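Local structure of ABC transporter, solute-binding protein (Staphylococcus aureus, 6LKI) at residues A[3-8]-A[29-34]; A[59-64]-A[216-221]; A[73-78]-A[93-98]; A[103-108]-A[177-182]; A[129-134]-A[184-189]. The protein binds alpha-D-glucose 6-phosphate as the solute-binding lipoprotein of an ABC transporter and probably delivers it for uptake. All blocks are in the same frame, centred on the assembly; numbering follows the deposited sequence.

Contact 1 of 5, residues A[3-8]-A[29-34]; sequences NVLTVY and VKIEIK
Leu5 to Tyr8 pair in parallel with Ile31 to Lys34, the axes of 5-8 and 31-34 passing 4.5 Å apart at 26°. Segment 29-34 lends donors and acceptors by turns: Leu5 N donates to Lys30 O and Val7 N to Glu32 O, while Glu32 N and Lys34 N donate to Leu5 O and Val7 O. The shortest of the four is Val7 N to Glu32 O at 2.7 Å. Between them run CA-H...O contacts, among them Ile31 CA to Leu5 O at 3.1 Å. This is the strand pair of a beta-alpha-beta crossover: helix 13-27 links the two strands, and its Phe23 touches Ile31 on the face that Ile31 shares with Leu5, Val7 and Ile33. On that face Val7 CG2 meets Ile31 CG2 at 3.7 Å, the two branches slanting past each other, and Leu5 CB lies beside Ile31 CG1. Leu235 of helix 232-239 packs on Leu5 and Val7 as well. The other face, with Thr6, Tyr8, Glu32 and Lys34, is more polar. At its start Val4 places CG1 opposite its own N (chi1 171°), which sets that methyl 3.7 Å from Glu32 CD, the two side chains nearly at right angles. At the far end the extended chain of Lys34 runs alongside the Tyr8 ring, CD 4.0 Å from CE2. Water 1 accepts from Lys34 NZ at 2.7 Å and donates a longer bond to Tyr8 OH, a hydroxyl also hydrogen-bonded to Glu48 and to the backbone N of Gly54.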
# COMPACT_ATOMS: atom_id res chain seq x y z
N ASN A 3 13.98 -18.02 -16.20
CA ASN A 3 14.12 -16.61 -16.54
C ASN A 3 13.39 -15.74 -15.53
O ASN A 3 12.27 -16.05 -15.11
CB ASN A 3 13.58 -16.34 -17.94
CG ASN A 3 14.16 -17.28 -18.98
OD1 ASN A 3 15.38 -17.36 -19.14
ND2 ASN A 3 13.29 -17.98 -19.70
N VAL A 4 14.03 -14.64 -15.14
CA VAL A 4 13.47 -13.74 -14.14
C VAL A 4 12.49 -12.79 -14.82
O VAL A 4 12.79 -12.20 -15.87
CB VAL A 4 14.59 -12.96 -13.43
CG1 VAL A 4 14.00 -11.86 -12.56
CG2 VAL A 4 15.44 -13.90 -12.60
N LEU A 5 11.30 -12.65 -14.23
CA LEU A 5 10.33 -11.67 -14.68
C LEU A 5 10.64 -10.33 -14.02
O LEU A 5 10.68 -10.23 -12.79
CB LEU A 5 8.91 -12.14 -14.33
CG LEU A 5 7.71 -11.60 -15.11
CD1 LEU A 5 6.52 -12.51 -14.92
CD2 LEU A 5 7.36 -10.18 -14.69
N THR A 6 10.85 -9.29 -14.83
CA THR A 6 11.23 -7.98 -14.33
C THR A 6 10.04 -7.03 -14.39
O THR A 6 9.39 -6.91 -15.43
CB THR A 6 12.41 -7.42 -15.12
OG1 THR A 6 13.55 -8.27 -14.96
CG2 THR A 6 12.76 -6.02 -14.64
N VAL A 7 9.78 -6.34 -13.28
CA VAL A 7 8.63 -5.45 -13.15
C VAL A 7 9.13 -4.05 -12.79
O VAL A 7 9.89 -3.89 -11.83
CB VAL A 7 7.64 -5.96 -12.09
CG1 VAL A 7 6.58 -4.91 -11.80
CG2 VAL A 7 7.00 -7.26 -12.54
N TYR A 8 8.70 -3.05 -13.56
CA TYR A 8 8.86 -1.65 -13.18
C TYR A 8 7.66 -1.24 -12.34
O TYR A 8 6.51 -1.52 -12.71
CB TYR A 8 8.95 -0.75 -14.41
CG TYR A 8 10.04 -1.09 -15.41
CD1 TYR A 8 9.82 -2.03 -16.41
CD2 TYR A 8 11.27 -0.45 -15.38
CE1 TYR A 8 10.80 -2.34 -17.33
CE2 TYR A 8 12.26 -0.75 -16.30
CZ TYR A 8 12.01 -1.70 -17.28
OH TYR A 8 12.99 -2.00 -18.20
N VAL A 29 7.96 -18.76 -10.74
CA VAL A 29 8.79 -17.75 -11.38
C VAL A 29 9.27 -16.78 -10.31
O VAL A 29 8.69 -16.68 -9.23
CB VAL A 29 8.02 -16.99 -12.50
CG1 VAL A 29 6.93 -16.12 -11.89
CG2 VAL A 29 8.96 -16.17 -13.36
N LYS A 30 10.37 -16.08 -10.61
CA LYS A 30 10.95 -15.07 -9.73
C LYS A 30 10.74 -13.70 -10.37
O LYS A 30 10.90 -13.54 -11.59
CB LYS A 30 12.44 -15.40 -9.47
CG LYS A 30 13.39 -14.25 -9.05
CD LYS A 30 12.85 -13.45 -7.85
CE LYS A 30 13.42 -12.03 -7.79
NZ LYS A 30 13.36 -11.44 -6.41
N ILE A 31 10.32 -12.73 -9.56
CA ILE A 31 9.94 -11.39 -10.04
C ILE A 31 10.87 -10.37 -9.40
O ILE A 31 10.84 -10.17 -8.18
CB ILE A 31 8.47 -11.05 -9.70
CG1 ILE A 31 7.50 -11.85 -10.57
CG2 ILE A 31 8.20 -9.54 -9.86
CD1 ILE A 31 6.03 -11.57 -10.23
N GLU A 32 11.71 -9.74 -10.23
CA GLU A 32 12.56 -8.64 -9.80
C GLU A 32 11.84 -7.32 -10.04
O GLU A 32 11.21 -7.12 -11.08
CB GLU A 32 13.89 -8.65 -10.57
CG GLU A 32 15.00 -9.41 -9.88
CD GLU A 32 16.25 -9.51 -10.73
OE1 GLU A 32 17.10 -10.38 -10.44
OE2 GLU A 32 16.39 -8.72 -11.69
N ILE A 33 11.96 -6.40 -9.08
CA ILE A 33 11.26 -5.12 -9.11
C ILE A 33 12.27 -3.99 -9.26
O ILE A 33 13.29 -3.97 -8.57
CB ILE A 33 10.40 -4.91 -7.85
CG1 ILE A 33 9.61 -6.18 -7.51
CG2 ILE A 33 9.45 -3.74 -8.05
CD1 ILE A 33 8.79 -6.06 -6.25
N LYS A 34 11.97 -3.06 -10.16
CA LYS A 34 12.72 -1.82 -10.31
C LYS A 34 11.85 -0.66 -9.84
O LYS A 34 10.71 -0.50 -10.31
CB LYS A 34 13.15 -1.60 -11.76
CG LYS A 34 14.32 -2.48 -12.20
CD LYS A 34 14.91 -1.98 -13.51
CE LYS A 34 16.09 -2.84 -13.95
NZ LYS A 34 16.70 -2.32 -15.21
O HOH W 1 15.45 -3.86 -17.05

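Contact 2 of 5, residues A[59-64]-A[216-221]; sequences GGVLSE and NVDGIA
Gly59 and Gly60 lie against Gly219 where the chain leaves strand 56-58 and, through an inverse gamma turn centred on Val61, enters helix 62-65. The segment runs nearly across strand 216-221, and Gly60, Asn216 and Asp218 all bind alpha-D-glucose 6-phosphate in a crystal structure of this protein, though the sugar is absent from this chain. Backbone hydrogen bonds come first. Gly59 N donates to Gly219 O at 3.0 Å, and Gly219 N returns a bond to Gly60 O at 2.9 Å. Gly60 O also receives a CA-H...O contact from Asp218 and a weak bond from Leu62 N. The positive phi of both Gly59 and Gly60 would press a CB against the preceding carbonyl oxygen. Van der Waals contacts flank the turn. Val61 CG1 lies 3.7 Å from Asn216 CB and also near Asp218 OD1, while Leu62 CD1 reaches over Gly219 O to an apolar contact with Ala221 CB. The polar ends of the two site residues are held from outside, Asn216 OD1 by Gln144 and Asp218 OD2 by Tyr11, which probably sets their orientation for the ligand. On the helix side water 2 bridges the segments, accepting from Ser63 N and donating to Val217 O at 2.7 Å.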
# COMPACT_ATOMS: atom_id res chain seq x y z
N GLY A 59 1.60 -0.23 -12.08
CA GLY A 59 1.21 0.92 -11.28
C GLY A 59 1.51 2.24 -11.98
O GLY A 59 2.19 2.31 -13.00
N GLY A 60 0.97 3.30 -11.39
CA GLY A 60 1.10 4.63 -11.95
C GLY A 60 -0.02 4.96 -12.92
O GLY A 60 -0.65 4.09 -13.51
N VAL A 61 -0.27 6.26 -13.07
CA VAL A 61 -1.30 6.74 -14.00
C VAL A 61 -0.75 6.67 -15.42
O VAL A 61 -0.46 7.70 -16.04
CB VAL A 61 -1.77 8.16 -13.64
CG1 VAL A 61 -2.55 8.14 -12.34
CG2 VAL A 61 -0.58 9.10 -13.53
N LEU A 62 -0.62 5.44 -15.94
CA LEU A 62 0.05 5.24 -17.22
C LEU A 62 -0.73 5.87 -18.37
O LEU A 62 -0.13 6.44 -19.29
CB LEU A 62 0.25 3.75 -17.47
CG LEU A 62 1.08 3.01 -16.42
CD1 LEU A 62 1.30 1.56 -16.83
CD2 LEU A 62 2.40 3.72 -16.19
N SER A 63 -2.06 5.77 -18.35
CA SER A 63 -2.86 6.35 -19.42
C SER A 63 -2.72 7.86 -19.50
O SER A 63 -3.06 8.45 -20.53
CB SER A 63 -4.33 5.96 -19.25
OG SER A 63 -4.90 6.63 -18.14
N GLU A 64 -2.22 8.50 -18.44
CA GLU A 64 -2.07 9.94 -18.41
C GLU A 64 -0.62 10.41 -18.50
O GLU A 64 -0.39 11.60 -18.74
CB GLU A 64 -2.69 10.52 -17.13
CG GLU A 64 -4.18 10.26 -16.99
CD GLU A 64 -5.01 11.08 -17.98
OE1 GLU A 64 -4.52 12.14 -18.43
OE2 GLU A 64 -6.14 10.66 -18.29
N ASN A 216 -7.35 8.98 -9.79
CA ASN A 216 -6.23 8.35 -10.48
C ASN A 216 -6.64 6.98 -10.98
O ASN A 216 -7.16 6.15 -10.22
CB ASN A 216 -5.03 8.22 -9.55
CG ASN A 216 -4.36 9.55 -9.26
OD1 ASN A 216 -4.70 10.57 -9.86
ND2 ASN A 216 -3.41 9.53 -8.34
N VAL A 217 -6.41 6.73 -12.27
CA VAL A 217 -6.59 5.39 -12.81
C VAL A 217 -5.21 4.78 -13.02
O VAL A 217 -4.56 5.01 -14.04
CB VAL A 217 -7.40 5.40 -14.12
CG1 VAL A 217 -7.59 3.98 -14.64
CG2 VAL A 217 -8.75 6.07 -13.91
N ASP A 218 -4.74 4.02 -12.03
CA ASP A 218 -3.48 3.31 -12.18
C ASP A 218 -3.63 2.18 -13.19
O ASP A 218 -4.70 1.59 -13.33
CB ASP A 218 -3.01 2.76 -10.84
CG ASP A 218 -2.46 3.84 -9.92
OD1 ASP A 218 -2.70 5.03 -10.19
OD2 ASP A 218 -1.79 3.49 -8.92
N GLY A 219 -2.55 1.90 -13.91
CA GLY A 219 -2.59 0.94 -14.99
C GLY A 219 -1.42 -0.03 -14.95
O GLY A 219 -0.46 0.14 -14.19
N ILE A 220 -1.53 -1.06 -15.78
CA ILE A 220 -0.47 -2.04 -16.02
C ILE A 220 -0.20 -2.08 -17.51
O ILE A 220 -1.14 -2.05 -18.32
CB ILE A 220 -0.87 -3.44 -15.50
CG1 ILE A 220 -1.27 -3.39 -14.03
CG2 ILE A 220 0.27 -4.43 -15.71
CD1 ILE A 220 -1.89 -4.68 -13.54
N ALA A 221 1.07 -2.16 -17.89
CA ALA A 221 1.44 -2.18 -19.30
C ALA A 221 2.54 -3.21 -19.54
O ALA A 221 3.45 -3.37 -18.71
CB ALA A 221 1.91 -0.80 -19.78
O HOH W 2 -3.59 3.98 -16.35

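Contact 3 of 5, residues A[73-78]-A[93-98]; sequences VPYQDT and YVTSFL
Tyr75 and Thr95 make the side-chain touch here, and it is a light one: Thr95 OG1 comes obliquely to the Tyr75 ring, 4.0 Å from CD2. Closer to the start of both segments, Pro74 CA passes 4.1 Å from Tyr93 CA, and Tyr93 CB lies near Val73 O. No direct hydrogen bond joins the segments; water does that work. Water 3 donates to both Val73 O and Tyr93 O, the latter at 2.6 Å. Water 4 sits between Tyr75 O, to which it donates at 2.6 Å, and Thr95 OG1 at 2.7 Å. Water 6 accepts a hydrogen bond from Asp77 N and lies 2.5 Å from Thr95 OG1, which makes that hydroxyl the meeting point of two bridges. It gets there because OG1 stands opposite the carbonyl carbon (chi1 -65°), leaving CG2 turned toward Asp77.

Further out, Tyr75 swings its ring away from its own N (chi1 167°), with Asp77 N above one face toward the rim, and the ring packs on Leu222 of strand 215-223 and on Val236 and Gln237 of helix 232-239. Backbone bonds hold the partners on each side: Val73 to Leu222, Tyr75 to Lys92, and Thr95 to Ile220. The contact thus closes the loop between strands 72-73 and 95-107 near the N-terminal part of the longer strand. Beyond it, Phe97 and Leu98 form a classic beta bulge opposite Asp218. The polar links across this contact are thus made through water: the carbonyls of Val73, Tyr75 and Tyr93 each receive a bond from water, and Thr95 OG1 is shared by two of them.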
# COMPACT_ATOMS: atom_id res chain seq x y z
N VAL A 73 3.59 -2.70 -25.50
CA VAL A 73 2.98 -3.67 -26.41
C VAL A 73 1.46 -3.57 -26.28
O VAL A 73 0.95 -3.58 -25.15
CB VAL A 73 3.47 -5.10 -26.10
CG1 VAL A 73 2.70 -6.12 -26.93
CG2 VAL A 73 4.96 -5.21 -26.37
N PRO A 74 0.72 -3.49 -27.38
CA PRO A 74 -0.74 -3.49 -27.29
C PRO A 74 -1.24 -4.80 -26.70
O PRO A 74 -0.77 -5.88 -27.07
CB PRO A 74 -1.19 -3.32 -28.75
CG PRO A 74 0.03 -2.88 -29.50
CD PRO A 74 1.19 -3.46 -28.78
N TYR A 75 -2.20 -4.70 -25.78
CA TYR A 75 -2.72 -5.89 -25.12
C TYR A 75 -4.02 -5.54 -24.41
O TYR A 75 -4.06 -4.59 -23.62
CB TYR A 75 -1.71 -6.46 -24.13
CG TYR A 75 -2.29 -7.48 -23.18
CD1 TYR A 75 -2.60 -8.76 -23.62
CD2 TYR A 75 -2.53 -7.16 -21.85
CE1 TYR A 75 -3.14 -9.70 -22.76
CE2 TYR A 75 -3.06 -8.10 -20.98
CZ TYR A 75 -3.37 -9.36 -21.44
OH TYR A 75 -3.90 -10.30 -20.58
N GLN A 76 -5.07 -6.31 -24.68
CA GLN A 76 -6.34 -6.19 -23.97
C GLN A 76 -6.83 -7.59 -23.66
O GLN A 76 -7.16 -8.35 -24.57
CB GLN A 76 -7.38 -5.43 -24.80
CG GLN A 76 -8.79 -5.52 -24.23
CD GLN A 76 -9.85 -5.07 -25.21
OE1 GLN A 76 -9.85 -3.92 -25.65
NE2 GLN A 76 -10.77 -5.97 -25.55
N ASP A 77 -6.86 -7.95 -22.37
CA ASP A 77 -7.39 -9.25 -22.00
C ASP A 77 -8.87 -9.32 -22.33
O ASP A 77 -9.58 -8.31 -22.28
CB ASP A 77 -7.12 -9.55 -20.51
CG ASP A 77 -7.95 -8.69 -19.56
OD1 ASP A 77 -9.17 -8.51 -19.79
OD2 ASP A 77 -7.39 -8.22 -18.55
N THR A 78 -9.33 -10.51 -22.71
CA THR A 78 -10.74 -10.68 -23.04
C THR A 78 -11.64 -10.44 -21.84
O THR A 78 -12.83 -10.17 -22.02
CB THR A 78 -10.99 -12.08 -23.62
OG1 THR A 78 -10.89 -13.06 -22.57
CG2 THR A 78 -9.98 -12.40 -24.71
N TYR A 93 -2.37 0.02 -25.08
CA TYR A 93 -1.20 -0.55 -24.42
C TYR A 93 -1.27 -0.47 -22.90
O TYR A 93 -0.29 -0.82 -22.23
CB TYR A 93 0.07 0.16 -24.92
CG TYR A 93 -0.03 1.67 -24.96
CD1 TYR A 93 0.16 2.42 -23.81
CD2 TYR A 93 -0.32 2.33 -26.14
CE1 TYR A 93 0.06 3.80 -23.84
CE2 TYR A 93 -0.41 3.71 -26.18
CZ TYR A 93 -0.22 4.44 -25.02
OH TYR A 93 -0.31 5.82 -25.05
N VAL A 94 -2.39 -0.04 -22.34
CA VAL A 94 -2.56 0.05 -20.89
C VAL A 94 -3.80 -0.75 -20.49
O VAL A 94 -4.83 -0.70 -21.18
CB VAL A 94 -2.68 1.51 -20.42
CG1 VAL A 94 -3.01 1.57 -18.93
CG2 VAL A 94 -1.39 2.27 -20.70
N THR A 95 -3.68 -1.50 -19.41
CA THR A 95 -4.82 -2.15 -18.76
C THR A 95 -5.08 -1.44 -17.44
O THR A 95 -4.17 -1.33 -16.60
CB THR A 95 -4.55 -3.64 -18.52
OG1 THR A 95 -4.43 -4.32 -19.77
CG2 THR A 95 -5.68 -4.26 -17.71
N SER A 96 -6.30 -0.95 -17.26
CA SER A 96 -6.65 -0.29 -16.00
C SER A 96 -6.54 -1.27 -14.84
O SER A 96 -6.91 -2.44 -14.95
CB SER A 96 -8.07 0.29 -16.09
OG SER A 96 -8.14 1.31 -17.07
N PHE A 97 -6.03 -0.77 -13.71
CA PHE A 97 -5.61 -1.62 -12.60
C PHE A 97 -6.30 -1.26 -11.30
O PHE A 97 -7.02 -2.09 -10.73
CB PHE A 97 -4.08 -1.54 -12.46
CG PHE A 97 -3.54 -2.23 -11.24
CD1 PHE A 97 -3.91 -3.52 -10.93
CD2 PHE A 97 -2.62 -1.58 -10.43
CE1 PHE A 97 -3.40 -4.15 -9.81
CE2 PHE A 97 -2.11 -2.21 -9.31
CZ PHE A 97 -2.50 -3.50 -9.00
N LEU A 98 -6.12 -0.03 -10.80
CA LEU A 98 -6.72 0.40 -9.55
C LEU A 98 -7.15 1.85 -9.68
O LEU A 98 -6.66 2.60 -10.52
CB LEU A 98 -5.74 0.25 -8.37
CG LEU A 98 -5.47 -1.16 -7.83
CD1 LEU A 98 -4.39 -1.11 -6.76
CD2 LEU A 98 -6.74 -1.79 -7.28
O HOH W 3 0.20 -3.39 -22.47
O HOH W 4 -2.65 -3.49 -21.69
O HOH W 5 -5.77 -2.24 -22.94
O HOH W 6 -6.60 -5.12 -20.84

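Contact 4 of 5, residues A[103-108]-A[177-182]; sequences VIVVNS and EDVAKG
Val105 and Val179 form the dry part of this contact, meeting tip to tip with CG1 of each 3.8 Å apart. Strand 103-107 supplies one and the last turns of helix 172-180 the other. Val105 CG1 can reach the helix because it sits between its own N and carbonyl carbon (chi1 64°), while Val204 of strand 204-207 touches the same valine. Next to this apolar pair comes a strong polar grip: Asn107 ND2 donates to Val179 O at 2.7 Å, almost straight at 171°, with the oxygen lying in the amide plane. Val179 O also accepts from Gly182 N, so two donors satisfy this carbonyl.

Past the amide the packing gives way to water. Water 7 accepts from Asn107 ND2 at 2.7 Å and donates to Ala180 O, linking the amide to a carbonyl that ND2 does not bond directly. On the helix's outer side Lys181 NZ makes a salt bridge to Glu177 OE2.

The other end of the amide is used too, since Asn107 OD1 bonds Leu110 N as the N-cap of helix 108-111. One asparagine therefore ties the start of that helix to the C-terminal end of helix 172-180, where Gly182, with phi 92°, completes a Schellman motif.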
# COMPACT_ATOMS: atom_id res chain seq x y z
N VAL A 103 -6.76 13.75 -2.99
CA VAL A 103 -7.45 14.37 -1.87
C VAL A 103 -6.72 15.63 -1.43
O VAL A 103 -5.54 15.83 -1.72
CB VAL A 103 -7.59 13.42 -0.65
CG1 VAL A 103 -8.27 12.11 -1.03
CG2 VAL A 103 -6.22 13.16 -0.02
N ILE A 104 -7.45 16.48 -0.73
CA ILE A 104 -6.86 17.49 0.13
C ILE A 104 -6.77 16.90 1.53
O ILE A 104 -7.76 16.38 2.06
CB ILE A 104 -7.71 18.77 0.14
CG1 ILE A 104 -7.75 19.40 -1.25
CG2 ILE A 104 -7.16 19.77 1.16
CD1 ILE A 104 -8.77 20.50 -1.39
N VAL A 105 -5.58 16.94 2.12
CA VAL A 105 -5.39 16.51 3.50
C VAL A 105 -5.34 17.74 4.38
O VAL A 105 -4.71 18.75 4.03
CB VAL A 105 -4.12 15.64 3.65
CG1 VAL A 105 -2.87 16.43 3.31
CG2 VAL A 105 -4.04 15.06 5.05
N VAL A 106 -6.05 17.69 5.51
CA VAL A 106 -6.22 18.84 6.40
C VAL A 106 -5.71 18.45 7.78
O VAL A 106 -6.04 17.38 8.29
CB VAL A 106 -7.69 19.29 6.46
CG1 VAL A 106 -7.84 20.46 7.43
CG2 VAL A 106 -8.19 19.68 5.08
N ASN A 107 -4.91 19.33 8.38
CA ASN A 107 -4.45 19.14 9.75
C ASN A 107 -5.55 19.56 10.71
O ASN A 107 -5.91 20.74 10.76
CB ASN A 107 -3.17 19.94 9.99
CG ASN A 107 -2.57 19.68 11.36
OD1 ASN A 107 -3.17 20.00 12.38
ND2 ASN A 107 -1.37 19.10 11.38
N SER A 108 -6.08 18.61 11.47
CA SER A 108 -7.21 18.89 12.36
C SER A 108 -6.80 19.62 13.63
O SER A 108 -7.66 20.22 14.28
CB SER A 108 -7.94 17.59 12.72
OG SER A 108 -7.07 16.65 13.32
N GLU A 177 3.59 14.25 5.04
CA GLU A 177 4.39 14.25 6.26
C GLU A 177 4.38 15.62 6.93
O GLU A 177 4.19 15.73 8.14
CB GLU A 177 5.83 13.83 5.94
CG GLU A 177 6.78 14.00 7.12
CD GLU A 177 8.16 13.45 6.84
OE1 GLU A 177 8.36 12.86 5.76
OE2 GLU A 177 9.04 13.60 7.71
N ASP A 178 4.56 16.69 6.14
CA ASP A 178 4.63 18.03 6.71
C ASP A 178 3.26 18.53 7.15
O ASP A 178 3.17 19.29 8.12
CB ASP A 178 5.27 18.99 5.71
CG ASP A 178 6.77 18.80 5.60
OD1 ASP A 178 7.32 17.99 6.36
OD2 ASP A 178 7.39 19.47 4.74
N VAL A 179 2.20 18.13 6.46
CA VAL A 179 0.86 18.46 6.93
C VAL A 179 0.55 17.73 8.23
O VAL A 179 0.06 18.32 9.20
CB VAL A 179 -0.19 18.16 5.84
CG1 VAL A 179 -1.60 18.21 6.43
CG2 VAL A 179 -0.06 19.14 4.69
N ALA A 180 0.85 16.42 8.27
CA ALA A 180 0.55 15.63 9.46
C ALA A 180 1.32 16.13 10.67
O ALA A 180 0.81 16.10 11.80
CB ALA A 180 0.85 14.16 9.20
N LYS A 181 2.56 16.58 10.46
CA LYS A 181 3.39 17.05 11.56
C LYS A 181 3.13 18.51 11.92
O LYS A 181 3.78 19.02 12.84
CB LYS A 181 4.87 16.84 11.23
CG LYS A 181 5.29 15.38 11.31
CD LYS A 181 6.75 15.18 10.95
CE LYS A 181 7.13 13.71 11.04
NZ LYS A 181 8.53 13.45 10.59
N GLY A 182 2.22 19.19 11.24
CA GLY A 182 1.81 20.53 11.62
C GLY A 182 2.57 21.66 10.98
O GLY A 182 2.42 22.81 11.42
O HOH W 7 0.20 18.46 13.50

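Contact 5 of 5, residues A[129-134]-A[184-189]; sequences GKIAYS and YYAGLS
Parallel strands 131-134 and 186-190 are neighbours in the mixed sheet, in the lobe away from the N-terminal strands; the axes of 131-134 and 186-189 pass 4.7 Å apart and 17° from parallel, with Ala132 facing Gly187. Ala132 is held from both its polar atoms: its N donates to Ala186 O at 3.1 Å, and its O accepts from Leu188 N. Ahead of the strands, Tyr185 N donates to Lys130 O at 2.7 Å. The Tyr184 ring folds back across the pair, with Ala132 CB over the middle of one face in a CH-pi contact, 3.8 Å from the ring centroid and 12° off its normal. Lys130 O lies at the edge of the same ring, in its plane. Val179 of helix 172-180 touches this tyrosine as well. Ile131 CG2 meets Ala186 CB, and Tyr133 CB rests on Leu188 CD1 at 3.9 Å; the Tyr133 hydroxyl is bonded to Gln168.

At the outer end Lys130 and Tyr185 run alongside each other, CE 3.8 Å from CE1, and water 8 links Lys130 NZ to Tyr185 OH. At the inner end water 9 joins Leu188 O to Ser134 OG at 2.5 Å from the hydroxyl. Ser134 OG also bonds Thr139 and Thr172, both lining the malonate pocket in this crystal, so Ser134 probably acts from the second shell, helping to position those two pocket hydroxyls.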
# COMPACT_ATOMS: atom_id res chain seq x y z
N GLY A 129 0.51 30.76 1.87
CA GLY A 129 1.80 30.28 2.32
C GLY A 129 1.75 29.22 3.40
O GLY A 129 2.80 28.83 3.91
N LYS A 130 0.56 28.74 3.76
CA LYS A 130 0.41 27.77 4.84
C LYS A 130 -0.10 26.42 4.34
O LYS A 130 -0.51 25.59 5.15
CB LYS A 130 -0.53 28.32 5.91
CG LYS A 130 -0.15 29.69 6.42
CD LYS A 130 0.96 29.62 7.45
CE LYS A 130 0.42 29.88 8.85
NZ LYS A 130 1.47 29.67 9.89
N ILE A 131 -0.09 26.19 3.03
CA ILE A 131 -0.51 24.93 2.43
C ILE A 131 0.56 24.51 1.42
O ILE A 131 1.39 25.32 1.00
CB ILE A 131 -1.89 25.05 1.75
CG1 ILE A 131 -1.89 26.19 0.74
CG2 ILE A 131 -2.97 25.29 2.79
CD1 ILE A 131 -3.19 26.33 -0.03
N ALA A 132 0.53 23.24 1.05
CA ALA A 132 1.61 22.68 0.25
C ALA A 132 1.08 21.73 -0.81
O ALA A 132 -0.03 21.20 -0.71
CB ALA A 132 2.64 21.94 1.13
N TYR A 133 1.89 21.54 -1.85
CA TYR A 133 1.64 20.56 -2.90
C TYR A 133 2.99 20.11 -3.44
O TYR A 133 4.04 20.67 -3.10
CB TYR A 133 0.76 21.14 -4.01
CG TYR A 133 1.45 22.20 -4.84
CD1 TYR A 133 1.60 23.49 -4.37
CD2 TYR A 133 1.96 21.90 -6.10
CE1 TYR A 133 2.24 24.46 -5.12
CE2 TYR A 133 2.60 22.86 -6.86
CZ TYR A 133 2.74 24.14 -6.36
OH TYR A 133 3.37 25.11 -7.11
N SER A 134 2.96 19.10 -4.31
CA SER A 134 4.17 18.53 -4.88
C SER A 134 4.34 18.97 -6.33
O SER A 134 3.36 19.20 -7.05
CB SER A 134 4.15 17.00 -4.80
OG SER A 134 2.92 16.47 -5.28
N TYR A 184 2.13 22.57 7.81
CA TYR A 184 1.17 23.19 6.92
C TYR A 184 -0.24 22.88 7.39
O TYR A 184 -0.49 21.84 8.01
CB TYR A 184 1.35 22.70 5.47
CG TYR A 184 2.72 22.98 4.91
CD1 TYR A 184 3.10 24.28 4.57
CD2 TYR A 184 3.64 21.96 4.73
CE1 TYR A 184 4.36 24.54 4.06
CE2 TYR A 184 4.91 22.22 4.22
CZ TYR A 184 5.26 23.51 3.89
OH TYR A 184 6.51 23.76 3.39
N TYR A 185 -1.17 23.79 7.09
CA TYR A 185 -2.56 23.59 7.45
C TYR A 185 -3.22 22.53 6.57
O TYR A 185 -4.08 21.78 7.04
CB TYR A 185 -3.34 24.90 7.35
CG TYR A 185 -3.18 25.82 8.54
CD1 TYR A 185 -1.93 26.24 8.96
CD2 TYR A 185 -4.30 26.29 9.22
CE1 TYR A 185 -1.79 27.09 10.04
CE2 TYR A 185 -4.17 27.14 10.30
CZ TYR A 185 -2.91 27.53 10.71
OH TYR A 185 -2.77 28.38 11.79
N ALA A 186 -2.83 22.47 5.30
CA ALA A 186 -3.44 21.54 4.36
C ALA A 186 -2.46 21.25 3.24
O ALA A 186 -1.46 21.95 3.06
CB ALA A 186 -4.76 22.08 3.81
N GLY A 187 -2.76 20.20 2.48
CA GLY A 187 -1.89 19.80 1.38
C GLY A 187 -2.62 18.95 0.37
O GLY A 187 -3.67 18.36 0.67
N LEU A 188 -2.06 18.89 -0.83
CA LEU A 188 -2.61 18.10 -1.93
C LEU A 188 -1.89 16.76 -1.98
O LEU A 188 -0.69 16.70 -2.25
CB LEU A 188 -2.46 18.84 -3.26
CG LEU A 188 -3.03 20.26 -3.34
CD1 LEU A 188 -3.04 20.73 -4.79
CD2 LEU A 188 -4.42 20.34 -2.73
N SER A 189 -2.64 15.68 -1.74
CA SER A 189 -2.06 14.35 -1.61
C SER A 189 -3.00 13.36 -2.30
O SER A 189 -3.75 13.71 -3.21
CB SER A 189 -1.82 14.02 -0.12
OG SER A 189 -1.18 12.77 0.04
O HOH W 8 -0.56 29.28 12.41
O HOH W 9 0.62 17.33 -4.75

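In the fold
Along the chain contact 1 closes first; contact 2 then spans a long excursion that contains contacts 3, 4 and 5. Contacts 2 and 3 have centres 10 Å apart and touch through neighbouring strands 215-223 and 95-107, with Asp218 O 2.7 Å from Phe97 N. Contacts 4 and 5, with centres 7 Å apart, meet where strand 95-107 pairs with 186-190, and they interleave along the chain (103-108, 129-134, 177-182, 184-189). Strand 95-107 carries both contacts 3 and 4, whose centres are 35 Å apart on opposite sides of the chain's centre. The centre of contact 1 is about 36 Å from those of contacts 4 and 5. Such a spread fits a two-lobed binding protein, with long strands crossing between lobes and contact 2, near the centre, contributing residues of the sugar-phosphate site.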